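Local coordinates for protein polyhedrin (Antheraea mylitta cypovirus 4, PDB 5A9C) that probably packs into the crystalline polyhedra that occlude and protect cypovirus particles, here as a mutant lacking its base domain, at residues L126-A129 and S133-V136. Residues are numbered along the deposited sequence; the frame is centred on the assembly and turned at random.
Sequences LRKA and SRAV
Arg127 and Ala135 face each other as an antiparallel hydrogen-bonded pair, Arg127 N giving to Ala135 O and Ala135 N to Arg127 O, both at 2.8 Å, and the next pair, Lys128 with Arg134, is non-hydrogen-bonded. Arg127 O has a second neighbour in that gap: Arg134 CA lies 3.1 Å from it in a bent CA-H...O contact. Toward the turn, Ala129 N closes on Ser133 O at 3.0 Å, nearly straight at its hydrogen (167°) but well above the carbonyl plane. The opposite face of that same carbonyl takes a longer bond, 3.3 Å from Arg134 NH1, so one oxygen is gripped by a backbone and a side-chain donor. A bend at chi2 (-68°) folds Arg134 back to make this reach. The same bend lays Arg134 CD against Lys128 CA, 3.6 Å away, and sets the guanidinium beside the lysine chain: Lys128 CG rests over one face, off toward the rim, 3.6 Å from Arg134 NE. Both chains run the same way; the lysine is extended and its NZ stands 5.2 Å from Arg134 NH2, like charges near each other but not in contact. Trp92 adds a cation-pi partner for the arginine. On the other face of the sheet, the aliphatic start of Arg127 lies along Ala135 O before the chain leads off to Gly204 O, while Ile200 packs on both Arg127 and Ala135. At the end away from the turn, the Leu126 and Val136 side chains cross at a slant, Leu126 CD2 touching Val136 CG1 at 3.7 Å. The buried Ser133 OG is hydrogen-bonded to Asn87 OD1 and Ser210 OG. This is a short beta hairpin, with 127-128 as the outermost strand, within this chain, of the six-stranded antiparallel sheet and 133-139 joining it to strand 81-87.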
# COMPACT_ATOMS: atom_id res chain seq x y z
N LEU A 126 12.01 -21.20 11.36
CA LEU A 126 11.83 -21.33 9.92
C LEU A 126 12.58 -22.56 9.41
O LEU A 126 13.81 -22.62 9.52
CB LEU A 126 12.32 -20.07 9.21
CG LEU A 126 11.86 -18.73 9.79
CD1 LEU A 126 12.40 -17.57 8.95
CD2 LEU A 126 10.34 -18.65 9.88
N ARG A 127 11.85 -23.52 8.86
CA ARG A 127 12.45 -24.78 8.43
C ARG A 127 13.11 -24.67 7.06
O ARG A 127 12.53 -24.09 6.14
CB ARG A 127 11.39 -25.89 8.40
CG ARG A 127 10.61 -26.06 9.69
CD ARG A 127 9.53 -27.13 9.55
NE ARG A 127 10.08 -28.41 9.11
CZ ARG A 127 9.35 -29.49 8.85
NH1 ARG A 127 8.03 -29.45 8.98
NH2 ARG A 127 9.94 -30.61 8.45
N LYS A 128 14.30 -25.23 6.93
CA LYS A 128 15.03 -25.21 5.66
C LYS A 128 14.39 -26.13 4.63
O LYS A 128 14.22 -27.33 4.87
CB LYS A 128 16.49 -25.61 5.86
CG LYS A 128 17.30 -24.68 6.74
CD LYS A 128 18.75 -25.15 6.83
CE LYS A 128 19.55 -24.35 7.84
NZ LYS A 128 20.95 -24.83 7.93
N ALA A 129 14.06 -25.58 3.47
CA ALA A 129 13.48 -26.37 2.38
C ALA A 129 14.35 -26.26 1.13
O ALA A 129 13.88 -26.49 0.01
CB ALA A 129 12.06 -25.90 2.09
N SER A 133 14.98 -21.54 0.09
CA SER A 133 13.65 -21.57 0.69
C SER A 133 13.60 -21.92 2.18
O SER A 133 14.37 -22.75 2.66
CB SER A 133 12.76 -22.55 -0.07
OG SER A 133 12.62 -22.18 -1.43
N ARG A 134 12.68 -21.27 2.89
CA ARG A 134 12.33 -21.64 4.26
C ARG A 134 10.80 -21.72 4.37
O ARG A 134 10.09 -21.07 3.61
CB ARG A 134 12.86 -20.62 5.27
CG ARG A 134 14.35 -20.37 5.21
CD ARG A 134 15.14 -21.59 5.65
NE ARG A 134 16.53 -21.25 5.92
CZ ARG A 134 17.50 -21.25 5.01
NH1 ARG A 134 17.23 -21.56 3.74
NH2 ARG A 134 18.74 -20.93 5.36
N ALA A 135 10.31 -22.52 5.31
CA ALA A 135 8.87 -22.59 5.53
C ALA A 135 8.56 -22.82 7.01
O ALA A 135 9.33 -23.48 7.71
CB ALA A 135 8.24 -23.67 4.67
N VAL A 136 7.44 -22.28 7.47
CA VAL A 136 7.06 -22.44 8.86
C VAL A 136 5.56 -22.57 8.98
O VAL A 136 4.81 -21.88 8.28
CB VAL A 136 7.55 -21.24 9.72
CG1 VAL A 136 6.94 -19.95 9.22
CG2 VAL A 136 7.21 -21.46 11.19